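Local coordinates for protein 3-ketosteroid-delta4-5alpha-dehydrogenase (Rhodococcus jostii, PDB 4AT2) that uses bound FAD to dehydrogenate 3-ketosteroids, introducing a double bond into the steroid nucleus during bacterial steroid catabolism, at residues Ser132-Asn137 with Tyr498-Gly503; Ala474-Ser479 with Leu492-Phe497. All blocks are in the same frame, centred on the assembly; numbering follows the deposited sequence.

Interaction 1 of 2, residues Ser132-Asn137 with Tyr498-Gly503; sequences SVEHYN and YGRRAG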
ATOM      1  N   SER A 132     -21.760   6.270 -17.593  1.00 10.59           N
ATOM      2  CA  SER A 132     -21.864   7.437 -16.693  1.00 10.25           C
ATOM      3  C   SER A 132     -23.046   8.368 -16.992  1.00 10.34           C
ATOM      4  O   SER A 132     -23.777   8.771 -16.085  1.00 10.36           O
ATOM      5  CB  SER A 132     -20.552   8.231 -16.662  1.00  9.91           C
ATOM      6  OG  SER A 132     -20.483   9.026 -15.481  1.00  9.63           O
ATOM      7  N   VAL A 133     -23.226   8.714 -18.265  1.00 10.54           N
ATOM      8  CA  VAL A 133     -24.351   9.569 -18.645  1.00 10.87           C
ATOM      9  C   VAL A 133     -25.689   8.897 -18.325  1.00 11.33           C
ATOM     10  O   VAL A 133     -26.583   9.539 -17.773  1.00 11.22           O
ATOM     11  CB  VAL A 133     -24.241   9.997 -20.129  1.00 11.09           C
ATOM     12  CG1 VAL A 133     -25.490  10.750 -20.602  1.00 11.29           C
ATOM     13  CG2 VAL A 133     -23.002  10.862 -20.325  1.00 10.97           C
ATOM     14  N   GLU A 134     -25.814   7.600 -18.631  1.00 11.77           N
ATOM     15  CA  GLU A 134     -27.029   6.849 -18.284  1.00 12.21           C
ATOM     16  C   GLU A 134     -27.275   6.908 -16.778  1.00 11.98           C
ATOM     17  O   GLU A 134     -28.418   7.065 -16.329  1.00 12.10           O
ATOM     18  CB  GLU A 134     -26.938   5.389 -18.763  1.00 13.02           C
ATOM     19  CG  GLU A 134     -28.235   4.573 -18.604  1.00 14.03           C
ATOM     20  CD  GLU A 134     -28.481   4.059 -17.188  1.00 14.52           C
ATOM     21  OE1 GLU A 134     -27.527   4.035 -16.384  1.00 15.00           O
ATOM     22  OE2 GLU A 134     -29.633   3.674 -16.869  1.00 15.52           O
ATOM     23  N   HIS A 135     -26.197   6.804 -16.003  1.00 11.24           N
ATOM     24  CA  HIS A 135     -26.319   6.807 -14.552  1.00 11.10           C
ATOM     25  C   HIS A 135     -26.744   8.157 -14.016  1.00 11.04           C
ATOM     26  O   HIS A 135     -27.587   8.225 -13.116  1.00 11.25           O
ATOM     27  CB  HIS A 135     -25.034   6.301 -13.912  1.00 10.76           C
ATOM     28  CG  HIS A 135     -25.126   6.116 -12.422  1.00 10.50           C
ATOM     29  ND1 HIS A 135     -26.045   5.316 -11.844  1.00 10.56           N
ATOM     30  CD2 HIS A 135     -24.369   6.658 -11.392  1.00 10.52           C
ATOM     31  CE1 HIS A 135     -25.894   5.357 -10.503  1.00 10.45           C
ATOM     32  NE2 HIS A 135     -24.864   6.180 -10.229  1.00 10.35           N
ATOM     33  N   TYR A 136     -26.211   9.239 -14.588  1.00 10.98           N
ATOM     34  CA  TYR A 136     -26.652  10.589 -14.211  1.00 11.10           C
ATOM     35  C   TYR A 136     -28.158  10.703 -14.448  1.00 11.33           C
ATOM     36  O   TYR A 136     -28.890  11.172 -13.589  1.00 11.29           O
ATOM     37  CB  TYR A 136     -25.922  11.669 -15.020  1.00 11.05           C
ATOM     38  CG  TYR A 136     -26.467  13.064 -14.756  1.00 11.25           C
ATOM     39  CD1 TYR A 136     -26.053  13.796 -13.643  1.00 11.14           C
ATOM     40  CD2 TYR A 136     -27.422  13.630 -15.604  1.00 11.56           C
ATOM     41  CE1 TYR A 136     -26.566  15.066 -13.385  1.00 11.37           C
ATOM     42  CE2 TYR A 136     -27.944  14.896 -15.354  1.00 11.78           C
ATOM     43  CZ  TYR A 136     -27.506  15.614 -14.251  1.00 11.85           C
ATOM     44  OH  TYR A 136     -28.023  16.873 -14.001  1.00 12.16           O
ATOM     45  N   ASN A 137     -28.593  10.291 -15.635  1.00 11.59           N
ATOM     46  CA  ASN A 137     -30.000  10.341 -16.009  1.00 12.25           C
ATOM     47  C   ASN A 137     -30.885   9.488 -15.100  1.00 12.22           C
ATOM     48  O   ASN A 137     -32.001   9.872 -14.767  1.00 12.57           O
ATOM     49  CB  ASN A 137     -30.160   9.937 -17.479  1.00 12.73           C
ATOM     50  CG  ASN A 137     -29.559  10.958 -18.425  1.00 13.15           C
ATOM     51  OD1 ASN A 137     -29.435  12.137 -18.077  1.00 13.84           O
ATOM     52  ND2 ASN A 137     -29.170  10.514 -19.621  1.00 13.23           N
ATOM     53  N   TYR A 498     -22.398   0.886  -8.852  1.00  8.71           N
ATOM     54  CA  TYR A 498     -22.233  -0.564  -8.610  1.00  8.76           C
ATOM     55  C   TYR A 498     -23.251  -1.138  -7.625  1.00  8.82           C
ATOM     56  O   TYR A 498     -23.514  -2.342  -7.642  1.00  8.96           O
ATOM     57  CB  TYR A 498     -20.764  -0.949  -8.317  1.00  8.55           C
ATOM     58  CG  TYR A 498     -19.976  -0.769  -9.593  1.00  8.71           C
ATOM     59  CD1 TYR A 498     -20.232  -1.581 -10.691  1.00  9.04           C
ATOM     60  CD2 TYR A 498     -19.065   0.276  -9.735  1.00  8.62           C
ATOM     61  CE1 TYR A 498     -19.573  -1.398 -11.897  1.00  9.07           C
ATOM     62  CE2 TYR A 498     -18.402   0.480 -10.932  1.00  8.87           C
ATOM     63  CZ  TYR A 498     -18.655  -0.364 -12.004  1.00  8.97           C
ATOM     64  OH  TYR A 498     -18.009  -0.151 -13.197  1.00  9.25           O
ATOM     65  N   GLY A 499     -23.856  -0.265  -6.821  1.00  8.72           N
ATOM     66  CA  GLY A 499     -25.045  -0.631  -6.035  1.00  8.87           C
ATOM     67  C   GLY A 499     -26.158  -1.076  -6.974  1.00  9.18           C
ATOM     68  O   GLY A 499     -26.730  -2.151  -6.799  1.00  9.20           O
ATOM     69  N   ARG A 500     -26.448  -0.264  -7.990  1.00  9.30           N
ATOM     70  CA  ARG A 500     -27.407  -0.667  -9.032  1.00  9.67           C
ATOM     71  C   ARG A 500     -27.097  -2.054  -9.597  1.00  9.71           C
ATOM     72  O   ARG A 500     -27.977  -2.925  -9.665  1.00  9.91           O
ATOM     73  CB  ARG A 500     -27.435   0.358 -10.173  1.00  9.79           C
ATOM     74  CG  ARG A 500     -28.124   1.670  -9.818  1.00 10.01           C
ATOM     75  CD  ARG A 500     -28.048   2.634 -10.999  1.00 10.24           C
ATOM     76  NE  ARG A 500     -28.757   2.102 -12.166  1.00 10.70           N
ATOM     77  CZ  ARG A 500     -28.602   2.550 -13.410  1.00 10.95           C
ATOM     78  NH1 ARG A 500     -27.766   3.551 -13.671  1.00 10.92           N
ATOM     79  NH2 ARG A 500     -29.291   1.994 -14.396  1.00 11.44           N
ATOM     80  N   ARG A 501     -25.842  -2.259  -9.985  1.00  9.60           N
ATOM     81  CA  ARG A 501     -25.414  -3.517 -10.592  1.00  9.83           C
ATOM     82  C   ARG A 501     -25.621  -4.682  -9.612  1.00  9.77           C
ATOM     83  O   ARG A 501     -26.034  -5.770 -10.019  1.00 10.09           O
ATOM     84  CB  ARG A 501     -23.951  -3.442 -11.040  1.00  9.87           C
ATOM     85  CG  ARG A 501     -23.714  -2.517 -12.232  1.00 10.00           C
ATOM     86  CD  ARG A 501     -24.167  -3.147 -13.555  1.00 10.50           C
ATOM     87  NE  ARG A 501     -23.978  -2.207 -14.666  1.00 10.75           N
ATOM     88  CZ  ARG A 501     -22.819  -1.994 -15.293  1.00 10.92           C
ATOM     89  NH1 ARG A 501     -21.731  -2.676 -14.956  1.00 10.84           N
ATOM     90  NH2 ARG A 501     -22.756  -1.103 -16.277  1.00 11.18           N
ATOM     91  N   ALA A 502     -25.354  -4.445  -8.325  1.00  9.57           N
ATOM     92  CA  ALA A 502     -25.522  -5.504  -7.325  1.00  9.67           C
ATOM     93  C   ALA A 502     -26.991  -5.882  -7.207  1.00 10.02           C
ATOM     94  O   ALA A 502     -27.317  -7.065  -7.066  1.00 10.36           O
ATOM     95  CB  ALA A 502     -24.988  -5.069  -5.964  1.00  9.38           C
ATOM     96  N   GLY A 503     -27.878  -4.886  -7.238  1.00 10.13           N
ATOM     97  CA  GLY A 503     -29.321  -5.162  -7.125  1.00 10.55           C
ATOM     98  C   GLY A 503     -29.845  -5.927  -8.331  1.00 11.08           C
ATOM     99  O   GLY A 503     -30.645  -6.849  -8.198  1.00 11.28           O
TER

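Interaction 2 of 2, residues Ala474-Ser479 with Leu492-Phe497; sequences AGRCTS and LGDGSF. With FAD (flavin-adenine dinucleotide), chain D.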
ATOM      1  N   ALA A 474     -21.213  -3.760  -2.969  1.00  8.57           N
ATOM      2  CA  ALA A 474     -20.924  -2.460  -3.574  1.00  8.68           C
ATOM      3  C   ALA A 474     -20.656  -1.434  -2.491  1.00  8.72           C
ATOM      4  O   ALA A 474     -20.962  -1.659  -1.315  1.00  8.82           O
ATOM      5  CB  ALA A 474     -22.072  -2.011  -4.468  1.00  8.79           C
ATOM      6  N   GLY A 475     -20.100  -0.300  -2.900  1.00  8.69           N
ATOM      7  CA  GLY A 475     -19.763   0.762  -1.941  1.00  8.55           C
ATOM      8  C   GLY A 475     -18.420   0.485  -1.296  1.00  8.67           C
ATOM      9  O   GLY A 475     -17.607  -0.285  -1.830  1.00  8.50           O
ATOM     10  N   ARG A 476     -18.173   1.099  -0.144  1.00  8.84           N
ATOM     11  CA  ARG A 476     -16.813   1.064   0.407  1.00  8.99           C
ATOM     12  C   ARG A 476     -16.417  -0.230   1.127  1.00  8.82           C
ATOM     13  O   ARG A 476     -15.309  -0.326   1.655  1.00  9.02           O
ATOM     14  CB  ARG A 476     -16.479   2.329   1.223  1.00  9.33           C
ATOM     15  CG  ARG A 476     -16.381   3.599   0.353  1.00  9.68           C
ATOM     16  CD  ARG A 476     -15.078   3.725  -0.463  1.00  9.86           C
ATOM     17  NE  ARG A 476     -14.933   2.692  -1.507  1.00 10.22           N
ATOM     18  CZ  ARG A 476     -15.641   2.656  -2.640  1.00 10.11           C
ATOM     19  NH1 ARG A 476     -16.551   3.595  -2.896  1.00 10.34           N
ATOM     20  NH2 ARG A 476     -15.455   1.664  -3.521  1.00 10.20           N
ATOM     21  N   CYS A 477     -17.279  -1.249   1.095  1.00  8.82           N
ATOM     22  CA  CYS A 477     -16.788  -2.583   1.443  1.00  8.77           C
ATOM     23  C   CYS A 477     -16.084  -3.241   0.256  1.00  8.60           C
ATOM     24  O   CYS A 477     -15.535  -4.334   0.390  1.00  8.47           O
ATOM     25  CB  CYS A 477     -17.893  -3.480   2.013  1.00  8.87           C
ATOM     26  SG  CYS A 477     -19.186  -4.014   0.865  1.00  9.59           S
ATOM     27  N   THR A 478     -16.077  -2.559  -0.892  1.00  8.49           N
ATOM     28  CA  THR A 478     -15.433  -3.089  -2.102  1.00  8.62           C
ATOM     29  C   THR A 478     -14.313  -2.181  -2.581  1.00  8.81           C
ATOM     30  O   THR A 478     -14.301  -0.977  -2.285  1.00  8.58           O
ATOM     31  CB  THR A 478     -16.425  -3.256  -3.277  1.00  8.68           C
ATOM     32  OG1 THR A 478     -16.753  -1.975  -3.836  1.00  8.61           O
ATOM     33  CG2 THR A 478     -17.691  -3.962  -2.815  1.00  8.84           C
ATOM     34  N   SER A 479     -13.383  -2.763  -3.338  1.00  8.86           N
ATOM     35  CA  SER A 479     -12.449  -1.964  -4.130  1.00  9.11           C
ATOM     36  C   SER A 479     -13.213  -1.485  -5.364  1.00  9.28           C
ATOM     37  O   SER A 479     -13.667  -2.297  -6.171  1.00  9.16           O
ATOM     38  CB  SER A 479     -11.244  -2.824  -4.527  1.00  9.34           C
ATOM     39  OG  SER A 479     -10.251  -2.068  -5.198  1.00  9.83           O
ATOM     40  N   LEU A 492     -19.401   8.084  -3.733  1.00  9.03           N
ATOM     41  CA  LEU A 492     -20.851   8.107  -3.989  1.00  9.27           C
ATOM     42  C   LEU A 492     -21.160   7.677  -5.428  1.00  9.13           C
ATOM     43  O   LEU A 492     -22.175   7.016  -5.683  1.00  8.97           O
ATOM     44  CB  LEU A 492     -21.462   9.490  -3.701  1.00  9.80           C
ATOM     45  CG  LEU A 492     -21.394  10.010  -2.255  1.00 10.42           C
ATOM     46  CD1 LEU A 492     -22.279  11.244  -2.092  1.00 10.64           C
ATOM     47  CD2 LEU A 492     -21.722   8.947  -1.216  1.00 10.87           C
ATOM     48  N   GLY A 493     -20.274   8.032  -6.353  1.00  8.98           N
ATOM     49  CA  GLY A 493     -20.402   7.610  -7.745  1.00  9.01           C
ATOM     50  C   GLY A 493     -20.329   6.106  -7.928  1.00  8.94           C
ATOM     51  O   GLY A 493     -21.263   5.497  -8.465  1.00  8.95           O
ATOM     52  N   ASP A 494     -19.233   5.483  -7.498  1.00  8.85           N
ATOM     53  CA  ASP A 494     -19.138   4.044  -7.707  1.00  8.94           C
ATOM     54  C   ASP A 494     -20.076   3.248  -6.788  1.00  8.84           C
ATOM     55  O   ASP A 494     -20.576   2.193  -7.178  1.00  8.66           O
ATOM     56  CB  ASP A 494     -17.683   3.511  -7.826  1.00  9.10           C
ATOM     57  CG  ASP A 494     -16.982   3.282  -6.489  1.00  9.35           C
ATOM     58  OD1 ASP A 494     -17.631   2.965  -5.471  1.00  9.88           O
ATOM     59  OD2 ASP A 494     -15.725   3.354  -6.486  1.00  9.57           O
ATOM     60  N   GLY A 495     -20.378   3.801  -5.607  1.00  8.73           N
ATOM     61  CA  GLY A 495     -21.316   3.156  -4.682  1.00  8.63           C
ATOM     62  C   GLY A 495     -22.711   3.094  -5.284  1.00  8.76           C
ATOM     63  O   GLY A 495     -23.370   2.053  -5.253  1.00  8.79           O
ATOM     64  N   SER A 496     -23.169   4.205  -5.861  1.00  8.70           N
ATOM     65  CA  SER A 496     -24.497   4.193  -6.502  1.00  8.94           C
ATOM     66  C   SER A 496     -24.494   3.389  -7.806  1.00  9.03           C
ATOM     67  O   SER A 496     -25.426   2.625  -8.062  1.00  8.99           O
ATOM     68  CB  SER A 496     -25.026   5.608  -6.734  1.00  9.04           C
ATOM     69  OG  SER A 496     -24.133   6.365  -7.544  1.00  8.93           O
ATOM     70  N   PHE A 497     -23.440   3.541  -8.611  1.00  8.87           N
ATOM     71  CA  PHE A 497     -23.363   2.855  -9.908  1.00  8.99           C
ATOM     72  C   PHE A 497     -23.310   1.336  -9.710  1.00  8.94           C
ATOM     73  O   PHE A 497     -24.078   0.579 -10.337  1.00  9.27           O
ATOM     74  CB  PHE A 497     -22.112   3.343 -10.667  1.00  9.04           C
ATOM     75  CG  PHE A 497     -22.016   2.853 -12.089  1.00  9.28           C
ATOM     76  CD1 PHE A 497     -21.566   1.563 -12.380  1.00  9.34           C
ATOM     77  CD2 PHE A 497     -22.324   3.709 -13.146  1.00  9.60           C
ATOM     78  CE1 PHE A 497     -21.473   1.121 -13.699  1.00  9.58           C
ATOM     79  CE2 PHE A 497     -22.218   3.279 -14.465  1.00  9.95           C
ATOM     80  CZ  PHE A 497     -21.799   1.982 -14.744  1.00 10.04           C
TER
HETATM   81  PA  FAD D1492     -22.570   4.194   3.988  1.00 11.69           P
HETATM   82  O1A FAD D1492     -23.235   5.266   3.217  1.00 12.46           O
HETATM   83  O2A FAD D1492     -21.870   4.544   5.233  1.00 12.25           O
HETATM   84  O5B FAD D1492     -23.666   3.072   4.313  1.00 11.43           O
HETATM   85  C5B FAD D1492     -23.308   1.872   5.006  1.00 11.28           C
HETATM   86  C4B FAD D1492     -24.455   1.498   5.960  1.00 11.54           C
HETATM   87  O4B FAD D1492     -24.098   0.204   6.492  1.00 11.14           O
HETATM   88  C3B FAD D1492     -24.495   2.472   7.145  1.00 11.63           C
HETATM   89  O3B FAD D1492     -25.844   2.982   7.297  1.00 11.90           O
HETATM   90  C2B FAD D1492     -24.058   1.618   8.340  1.00 11.69           C
HETATM   91  O2B FAD D1492     -24.744   2.036   9.549  1.00 11.83           O
HETATM   92  C1B FAD D1492     -24.489   0.219   7.902  1.00 11.54           C
HETATM   93  N9A FAD D1492     -23.746  -0.876   8.564  1.00 11.47           N
HETATM   94  C8A FAD D1492     -22.471  -0.902   8.972  1.00 11.66           C
HETATM   95  N7A FAD D1492     -22.230  -2.098   9.504  1.00 11.94           N
HETATM   96  C5A FAD D1492     -23.355  -2.834   9.419  1.00 11.90           C
HETATM   97  C6A FAD D1492     -23.689  -4.094   9.791  1.00 12.02           C
HETATM   98  N6A FAD D1492     -22.768  -4.864  10.370  1.00 12.56           N
HETATM   99  N1A FAD D1492     -24.922  -4.590   9.590  1.00 11.69           N
HETATM  100  C2A FAD D1492     -25.893  -3.813   8.976  1.00 11.81           C
HETATM  101  N3A FAD D1492     -25.543  -2.519   8.600  1.00 11.61           N
HETATM  102  C4A FAD D1492     -24.284  -2.066   8.835  1.00 11.62           C
HETATM  103  N1  FAD D1492     -17.564  10.635  -1.082  1.00 11.05           N
HETATM  104  C2  FAD D1492     -17.995  11.109  -2.308  1.00 11.17           C
HETATM  105  O2  FAD D1492     -17.943  10.374  -3.284  1.00 10.82           O
HETATM  106  N3  FAD D1492     -18.489  12.416  -2.425  1.00 11.25           N
HETATM  107  C4  FAD D1492     -18.512  13.262  -1.315  1.00 11.44           C
HETATM  108  O4  FAD D1492     -18.940  14.411  -1.459  1.00 11.60           O
HETATM  109  C4X FAD D1492     -18.069  12.783  -0.076  1.00 11.51           C
HETATM  110  N5  FAD D1492     -18.057  13.583   1.018  1.00 12.24           N
HETATM  111  C5X FAD D1492     -17.414  13.176   2.130  1.00 12.29           C
HETATM  112  C6  FAD D1492     -17.168  14.077   3.171  1.00 12.47           C
HETATM  113  C7  FAD D1492     -16.517  13.662   4.336  1.00 12.80           C
HETATM  114  C7M FAD D1492     -16.298  14.613   5.353  1.00 13.33           C
HETATM  115  C8  FAD D1492     -16.091  12.323   4.461  1.00 12.79           C
HETATM  116  C8M FAD D1492     -15.435  11.835   5.610  1.00 12.48           C
HETATM  117  C9  FAD D1492     -16.349  11.424   3.424  1.00 12.40           C
HETATM  118  C9A FAD D1492     -16.987  11.849   2.249  1.00 12.12           C
HETATM  119  N10 FAD D1492     -17.209  10.990   1.224  1.00 11.50           N
HETATM  120  C10 FAD D1492     -17.599  11.474   0.037  1.00 11.42           C
HETATM  121  C1' FAD D1492     -17.114   9.515   1.378  1.00 11.20           C
HETATM  122  C2' FAD D1492     -18.522   8.901   1.375  1.00 11.14           C
HETATM  123  O2' FAD D1492     -19.272   9.608   2.366  1.00 11.97           O
HETATM  124  C3' FAD D1492     -18.476   7.406   1.728  1.00 10.51           C
HETATM  125  O3' FAD D1492     -17.298   6.765   1.207  1.00 10.13           O
HETATM  126  C4' FAD D1492     -19.732   6.707   1.181  1.00 10.67           C
HETATM  127  O4' FAD D1492     -20.884   7.373   1.720  1.00 10.46           O
HETATM  128  C5' FAD D1492     -19.755   5.234   1.596  1.00 10.44           C
HETATM  129  O5' FAD D1492     -20.904   4.610   0.990  1.00 10.70           O
HETATM  130  P   FAD D1492     -21.389   3.157   1.491  1.00 10.90           P
HETATM  131  O1P FAD D1492     -20.314   2.173   1.326  1.00 10.00           O
HETATM  132  O2P FAD D1492     -22.740   2.906   0.886  1.00 10.09           O
HETATM  133  O3P FAD D1492     -21.463   3.372   3.105  1.00 11.06           O
HETATM  134  O   HOH W   1     -18.718   0.279  -5.318  1.00 11.98           O

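Interaction 1 of 2, residues Ser132-Asn137 with Tyr498-Gly503
Arg500 reaches across from one helix, its chain bent at chi3, and meets Glu134 and His135, neighbours on another, with the end of its guanidinium group. The approach to Glu134 is end-on and bidentate: NH1 of Arg500 lies 2.8 Å from OE1 of Glu134, on the syn lone pair and nearly in the guanidinium plane, while NH2 of Arg500 bonds OE2 of Glu134 at 3.0 Å, less straight at 151°. The carboxylate is turned 35° against the guanidinium. Glu134 gets there with CG anti to its backbone nitrogen (chi1 -173°) and a bend at chi2. NH1 of Arg500 also gives a hydrogen bond to ND1 of His135, at 3.1 Å and in the ring plane, almost coplanar with the guanidinium. Two acceptors thus hold NH1, and His135, whose NE2 bonds Ser496, is fixed at both nitrogens. The contact pins helix 132-141 to helix 490-507, the long last helix of this FAD-binding fold; the nearest CA atoms, those of His135 and Arg500, are still 9.4 Å apart, so side chains alone span the gap. With an alanine in place of this arginine, the Glu134 carboxylate would probably lose its countercharge and His135 ND1 its donor. Arg500 NE adds a salt bridge to Glu59.

Interaction 2 of 2, residues Ala474-Ser479 with Leu492-Phe497
Bends at chi2 and chi3 fold the Arg476 chain back, while Asp494 holds CG between its backbone nitrogen and carbonyl carbon (chi1 82°); together they bring Asp494 OD1 to the edge of the guanidinium, in its plane. Both terminal nitrogens grip this one oxygen: Arg476 NH1 is 2.9 Å and Arg476 NH2 3.2 Å from Asp494 OD1, arriving from opposite faces of the carboxylate, whose plane stands 68° from the guanidinium. OD1 also accepts from a water, which in turn accepts a hydrogen bond from N of Gly475; Asp494 OD2 bonds the Val481 amide. Arg476 NH2 further reaches Thr478 O at 3.1 Å, from above the carbonyl plane, bracing the type I turn Gly475-Thr478, where Gly475 O accepts from both N and OG1 of Thr478. This turn follows strand 471-473 at the edge of the parallel sheet of the Rossmann-type FAD domain, and it faces the cofactor: N of Arg476 donates to a pyrophosphate oxygen, FAD O1P, at 2.8 Å. A CB at Gly475 would press on the carbonyl O of Ala474 and clash with FAD O1P, which accounts for the glycine. Backbone packs directly on backbone where CA of Gly475 lies 4.0 Å from CA of Gly495. One helical turn earlier, N of Leu492 donates to FAD O2 at 2.8 Å, nearly straight.

Helix 490-507 carries both contacts, and their centres are 10 Å apart. Toward its start, interaction 2 sets the helix against the turn that meets the FAD pyrophosphate and places an amide on the flavin; farther along, interaction 1 ties the helix to helix 132-141. The two meet at His135, whose NE2 is 2.8 Å from OG of Ser496, a probable hydrogen bond, while its ring meets Phe497 edge-to-face. Ala474 of interaction 2 also packs on residues 498-503 of interaction 1, its CB 3.4 Å from N of Gly499. The side chain of His135 is about 11 Å from FAD; that of Arg476 is about 9 Å from the bound 4-androstene-3,17-dione.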